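PDB 6TO1: minor fimbrium subunit Mfa5 from Porphyromonas gingivalis ATCC 33277, which serves as an accessory subunit of the minor fimbriae, surface pili that mediate biofilm formation and adhesion to host cells and to other oral bacteria. Local coordinates for residues 616-621 and 637-641; 564-569 and 594-600. One frame throughout, in Å; residues are numbered along the deposited sequence.

How the contacts relate
Both contacts lie in the C-terminal beta-rich part of the modelled chain, with no helix within either, and far from the von Willebrand factor type A domain. Their centres are about 11 Å apart. Along the chain they follow in series: contact 2 is complete before contact 1 begins. They share the sheet built on strand 530-539, which pairs along one edge with 565-568 of contact 2 and along the other with 634-643 of contact 1. They also touch directly, since Tyr641 OH probably bonds to Asn600 O and the Phe639 ring packs against Pro597 and Pro598. The loops 597-600 and 616-621 are thus both fastened to the sheet around strand 530-539.

Contact 1: 616-621 and 637-641; sequences VPGSTP and AYFAY
Thr620 meets strand 637-641 with both backbone and side chain, and this is the close-fitting part of the contact. Its N donates to Tyr638 O at 2.7 Å in a nearly straight bond, while Tyr638 N donates to Thr620 OG1 at 2.9 Å along a more bent path (145°). The hydroxyl thus stands in for the carbonyl that a neighbouring strand would offer, a role threonine can fill because its OG1 lies beside its own backbone N (chi1 -56°). The same torsion places the methyl on the other branch, where CG2 packs 3.5 Å from Phe639 CE1. Thr620 O and Pro621 O lie at the edge of the Phe639 ring, facing its weakly positive C-H groups.

Toward Ser619 the fit becomes looser and a water takes over: it donates to Ser619 OG and Thr620 O and accepts from Ala640 N. Across the contact the small Ala640 CB has Val616 CG2 and Ser619 CB each 3.9 Å away; Val614 packs on it as well. Beyond it the loop swings out as a type II turn from Val616 to Ser619, exposed at Pro617 and Gly618. Proline suits the second position of such a turn, and glycine the third, where phi is positive (83°). The backbone bond from Ser619 N to Val616 O (3.0 Å) closes the turn, and Ser619 OG adds a side-chain clasp by accepting from Val616 N at 2.9 Å.

In the fold, 616-621 carries on along the edge of strand 634-643 where 610-614 leaves off, Val614 still pairing with Ala640, whereas the other edge of the strand is bonded to Lys534, His536 and Val538 of the parallel strand 530-539.

Contact 2: 564-569 and 594-600; sequences QSQDFF and YSVPPTN
Asn600 OD1 is gripped by two donors, Gln564 NE2 at 2.9 Å and Thr599 OG1 at 2.8 Å. The first belongs to a cyclic amide-amide pair, which ties the loop after strand 592-596 to the corner before strand 565-568 in this beta-rich domain. Its return bond runs from Asn600 ND2 to Gln564 OE1, also 2.9 Å. Each amide N-H donor lies in its acceptor's carbonyl plane on a lone pair, whereas Thr599 OG1 comes in tilted from that plane. The two hydrogen bonds hold the amides nearly coplanar, 18° apart. Which way round they lie is fixed by the Thr599 bond and by Asn600 ND2, which also bonds to Val602 O, probably through its other N-H. Glutamine suits the far side because its extended chain, with CG anti to the backbone N (chi1 173°), carries the amide across the gap; the shorter asparagine can remain close to its own loop.

Further along, Tyr537 OH bonds to both Asp567 OD2 and Thr599 OG1. The aspartate is also held by the neighbouring strand 530-539 through a salt bridge from OD1 to Arg535. Arg535 reaches the loop as well, through Pro597 O, so strand 530-539 bridges the two segments.

The other end of the contact is apolar. Phe569, its CG anti to the backbone N, sends its ring over the end of strand 592-596, where Tyr594 CB lies 3.7 Å from Phe569 CE2 and Pro597 CD 3.9 Å from Phe569 CE1. A phenylalanine offers a broad flat surface here, and a beta-branched valine presents methyls to it: Val596 CG2 sits 3.9 Å from the Phe569 ring centroid, only 12° off the normal, in a CH-pi contact.

Contact 1: 616-621 and 637-641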
loop_
_atom_site.group_PDB
_atom_site.type_symbol
_atom_site.label_atom_id
_atom_site.label_comp_id
_atom_site.label_asym_id
_atom_site.label_seq_id
_atom_site.Cartn_x
_atom_site.Cartn_y
_atom_site.Cartn_z
ATOM N N VAL A 616 58.184 11.596 -36.920
ATOM C CA VAL A 616 59.235 11.624 -35.906
ATOM C C VAL A 616 58.844 10.653 -34.800
ATOM O O VAL A 616 57.731 10.107 -34.820
ATOM C CB VAL A 616 59.458 13.037 -35.347
ATOM C CG1 VAL A 616 59.830 14.020 -36.459
ATOM C CG2 VAL A 616 58.201 13.505 -34.594
ATOM N N PRO A 617 59.722 10.392 -33.834
ATOM C CA PRO A 617 59.374 9.447 -32.764
ATOM C C PRO A 617 58.108 9.883 -32.049
ATOM O O PRO A 617 57.943 11.059 -31.694
ATOM C CB PRO A 617 60.599 9.486 -31.841
ATOM C CG PRO A 617 61.716 9.871 -32.741
ATOM C CD PRO A 617 61.117 10.860 -33.726
ATOM N N GLY A 618 57.200 8.927 -31.876
ATOM C CA GLY A 618 55.946 9.171 -31.211
ATOM C C GLY A 618 54.860 9.762 -32.070
ATOM O O GLY A 618 53.695 9.753 -31.653
ATOM N N SER A 619 55.179 10.265 -33.256
ATOM C CA SER A 619 54.175 10.974 -34.036
ATOM C C SER A 619 53.460 10.014 -34.978
ATOM O O SER A 619 53.931 8.903 -35.276
ATOM C CB SER A 619 54.808 12.144 -34.806
ATOM O OG SER A 619 55.471 11.705 -35.970
ATOM N N THR A 620 52.303 10.455 -35.445
ATOM C CA THR A 620 51.466 9.602 -36.268
ATOM C C THR A 620 51.918 9.689 -37.724
ATOM O O THR A 620 52.021 10.793 -38.267
ATOM C CB THR A 620 49.997 9.991 -36.172
ATOM O OG1 THR A 620 49.561 9.979 -34.802
ATOM C CG2 THR A 620 49.145 8.988 -36.990
ATOM N N PRO A 621 52.219 8.566 -38.365
ATOM C CA PRO A 621 52.629 8.610 -39.773
ATOM C C PRO A 621 51.443 8.889 -40.678
ATOM O O PRO A 621 50.285 8.955 -40.253
ATOM C CB PRO A 621 53.213 7.218 -40.018
ATOM C CG PRO A 621 52.558 6.367 -39.051
ATOM C CD PRO A 621 52.282 7.196 -37.826
ATOM N N ALA A 637 45.383 11.228 -32.915
ATOM C CA ALA A 637 46.542 11.241 -33.802
ATOM C C ALA A 637 47.274 12.557 -33.626
ATOM O O ALA A 637 46.645 13.626 -33.539
ATOM C CB ALA A 637 46.130 11.081 -35.260
ATOM N N TYR A 638 48.605 12.473 -33.565
ATOM C CA TYR A 638 49.478 13.638 -33.457
ATOM C C TYR A 638 50.327 13.696 -34.726
ATOM O O TYR A 638 51.285 12.941 -34.874
ATOM C CB TYR A 638 50.341 13.565 -32.219
ATOM C CG TYR A 638 49.493 13.826 -30.994
ATOM C CD1 TYR A 638 49.237 15.118 -30.589
ATOM C CD2 TYR A 638 48.906 12.783 -30.293
ATOM C CE1 TYR A 638 48.448 15.391 -29.490
ATOM C CE2 TYR A 638 48.117 13.047 -29.177
ATOM C CZ TYR A 638 47.896 14.369 -28.792
ATOM O OH TYR A 638 47.103 14.701 -27.703
ATOM N N PHE A 639 49.957 14.588 -35.630
ATOM C CA PHE A 639 50.732 14.818 -36.844
ATOM C C PHE A 639 51.727 15.938 -36.580
ATOM O O PHE A 639 51.335 17.023 -36.177
ATOM C CB PHE A 639 49.762 15.124 -37.979
ATOM C CG PHE A 639 48.842 13.990 -38.294
ATOM C CD1 PHE A 639 49.337 12.795 -38.763
ATOM C CD2 PHE A 639 47.454 14.108 -38.094
ATOM C CE1 PHE A 639 48.495 11.738 -39.067
ATOM C CE2 PHE A 639 46.610 13.058 -38.406
ATOM C CZ PHE A 639 47.119 11.871 -38.885
ATOM N N ALA A 640 53.013 15.656 -36.810
ATOM C CA ALA A 640 54.114 16.567 -36.540
ATOM C C ALA A 640 54.499 17.341 -37.793
ATOM O O ALA A 640 54.463 16.812 -38.908
ATOM C CB ALA A 640 55.335 15.790 -36.040
ATOM N N TYR A 641 54.837 18.600 -37.596
ATOM C CA TYR A 641 55.259 19.499 -38.661
ATOM C C TYR A 641 56.473 20.275 -38.190
ATOM O O TYR A 641 56.531 20.677 -37.021
ATOM C CB TYR A 641 54.145 20.498 -39.039
ATOM C CG TYR A 641 52.935 19.802 -39.563
ATOM C CD1 TYR A 641 52.622 19.804 -40.915
ATOM C CD2 TYR A 641 52.082 19.146 -38.694
ATOM C CE1 TYR A 641 51.524 19.130 -41.386
ATOM C CE2 TYR A 641 51.001 18.478 -39.147
ATOM C CZ TYR A 641 50.708 18.461 -40.474
ATOM O OH TYR A 641 49.603 17.751 -40.859
HETATM O O HOH W 1 53.674 12.916 -37.834
#

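Contact 2: 564-569 and 594-600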
loop_
_atom_site.group_PDB
_atom_site.type_symbol
_atom_site.label_atom_id
_atom_site.label_comp_id
_atom_site.label_asym_id
_atom_site.label_seq_id
_atom_site.Cartn_x
_atom_site.Cartn_y
_atom_site.Cartn_z
ATOM N N GLN A 564 47.411 24.144 -36.155
ATOM C CA GLN A 564 46.195 24.092 -36.942
ATOM C C GLN A 564 45.127 23.477 -36.047
ATOM O O GLN A 564 45.423 22.563 -35.272
ATOM C CB GLN A 564 46.432 23.259 -38.188
ATOM C CG GLN A 564 45.235 22.977 -39.007
ATOM C CD GLN A 564 45.626 22.306 -40.295
ATOM O OE1 GLN A 564 45.993 22.965 -41.259
ATOM N NE2 GLN A 564 45.559 20.991 -40.320
ATOM N N SER A 565 43.892 23.964 -36.159
ATOM C CA SER A 565 42.829 23.480 -35.282
ATOM C C SER A 565 42.682 21.966 -35.351
ATOM O O SER A 565 42.680 21.359 -36.429
ATOM C CB SER A 565 41.496 24.130 -35.665
ATOM O OG SER A 565 41.541 25.529 -35.477
ATOM N N GLN A 566 42.535 21.348 -34.183
ATOM C CA GLN A 566 42.207 19.933 -34.139
ATOM C C GLN A 566 40.937 19.679 -34.940
ATOM O O GLN A 566 40.053 20.534 -35.022
ATOM C CB GLN A 566 42.056 19.497 -32.681
ATOM C CG GLN A 566 41.573 18.092 -32.495
ATOM C CD GLN A 566 40.166 18.053 -31.928
ATOM O OE1 GLN A 566 39.888 18.618 -30.871
ATOM N NE2 GLN A 566 39.271 17.385 -32.635
ATOM N N ASP A 567 40.875 18.524 -35.602
ATOM C CA ASP A 567 39.664 18.127 -36.309
ATOM C C ASP A 567 39.397 16.651 -36.033
ATOM O O ASP A 567 40.177 15.969 -35.364
ATOM C CB ASP A 567 39.734 18.424 -37.820
ATOM C CG ASP A 567 40.847 17.664 -38.556
ATOM O OD1 ASP A 567 41.205 16.548 -38.171
ATOM O OD2 ASP A 567 41.351 18.188 -39.564
ATOM N N PHE A 568 38.281 16.155 -36.550
ATOM C CA PHE A 568 37.885 14.775 -36.359
ATOM C C PHE A 568 38.002 14.004 -37.659
ATOM O O PHE A 568 37.845 14.566 -38.749
ATOM C CB PHE A 568 36.447 14.677 -35.848
ATOM C CG PHE A 568 36.281 15.180 -34.463
ATOM C CD1 PHE A 568 35.923 16.491 -34.232
ATOM C CD2 PHE A 568 36.506 14.350 -33.373
ATOM C CE1 PHE A 568 35.771 16.976 -32.951
ATOM C CE2 PHE A 568 36.353 14.843 -32.078
ATOM C CZ PHE A 568 35.981 16.159 -31.874
ATOM N N PHE A 569 38.255 12.709 -37.514
ATOM C CA PHE A 569 38.369 11.763 -38.610
ATOM C C PHE A 569 37.127 10.893 -38.659
ATOM O O PHE A 569 36.709 10.346 -37.634
ATOM C CB PHE A 569 39.604 10.871 -38.441
ATOM C CG PHE A 569 39.594 9.625 -39.304
ATOM C CD1 PHE A 569 40.022 9.667 -40.623
ATOM C CD2 PHE A 569 39.173 8.408 -38.785
ATOM C CE1 PHE A 569 40.016 8.523 -41.413
ATOM C CE2 PHE A 569 39.152 7.265 -39.566
ATOM C CZ PHE A 569 39.586 7.317 -40.884
ATOM N N TYR A 594 41.842 2.207 -37.392
ATOM C CA TYR A 594 41.521 2.937 -38.603
ATOM C C TYR A 594 42.789 3.581 -39.148
ATOM O O TYR A 594 43.703 3.916 -38.385
ATOM C CB TYR A 594 40.471 3.989 -38.337
ATOM C CG TYR A 594 39.152 3.371 -37.979
ATOM C CD1 TYR A 594 38.212 3.103 -38.960
ATOM C CD2 TYR A 594 38.857 3.030 -36.667
ATOM C CE1 TYR A 594 37.009 2.531 -38.658
ATOM C CE2 TYR A 594 37.642 2.449 -36.354
ATOM C CZ TYR A 594 36.727 2.208 -37.352
ATOM O OH TYR A 594 35.520 1.625 -37.070
ATOM N N SER A 595 42.819 3.760 -40.475
ATOM C CA SER A 595 43.957 4.355 -41.181
ATOM C C SER A 595 43.700 5.848 -41.323
ATOM O O SER A 595 42.841 6.280 -42.106
ATOM C CB SER A 595 44.163 3.673 -42.534
ATOM O OG SER A 595 45.225 4.287 -43.252
ATOM N N VAL A 596 44.406 6.644 -40.534
ATOM C CA VAL A 596 44.051 8.045 -40.342
ATOM C C VAL A 596 45.107 8.913 -41.015
ATOM O O VAL A 596 46.279 8.868 -40.613
ATOM C CB VAL A 596 43.925 8.406 -38.854
ATOM C CG1 VAL A 596 43.569 9.844 -38.715
ATOM C CG2 VAL A 596 42.878 7.490 -38.231
ATOM N N PRO A 597 44.737 9.731 -41.998
ATOM C CA PRO A 597 45.701 10.657 -42.587
ATOM C C PRO A 597 45.499 12.057 -42.041
ATOM O O PRO A 597 44.399 12.414 -41.595
ATOM C CB PRO A 597 45.352 10.588 -44.081
ATOM C CG PRO A 597 43.827 10.575 -44.040
ATOM C CD PRO A 597 43.448 9.817 -42.719
ATOM N N PRO A 598 46.524 12.904 -42.087
ATOM C CA PRO A 598 46.301 14.323 -41.790
ATOM C C PRO A 598 45.451 14.965 -42.885
ATOM O O PRO A 598 45.457 14.535 -44.042
ATOM C CB PRO A 598 47.718 14.912 -41.757
ATOM C CG PRO A 598 48.501 14.031 -42.687
ATOM C CD PRO A 598 47.882 12.634 -42.621
ATOM N N THR A 599 44.692 15.989 -42.514
ATOM C CA THR A 599 43.917 16.690 -43.533
ATOM C C THR A 599 44.828 17.374 -44.544
ATOM O O THR A 599 44.456 17.521 -45.709
ATOM C CB THR A 599 42.974 17.707 -42.906
ATOM O OG1 THR A 599 43.694 18.616 -42.074
ATOM C CG2 THR A 599 41.956 16.975 -42.078
ATOM N N ASN A 600 46.014 17.796 -44.129
ATOM C CA ASN A 600 46.945 18.400 -45.072
ATOM C C ASN A 600 48.366 18.099 -44.638
ATOM O O ASN A 600 48.632 17.851 -43.469
ATOM C CB ASN A 600 46.774 19.912 -45.186
ATOM C CG ASN A 600 46.521 20.569 -43.868
ATOM O OD1 ASN A 600 45.913 19.986 -42.973
ATOM N ND2 ASN A 600 46.968 21.798 -43.736
#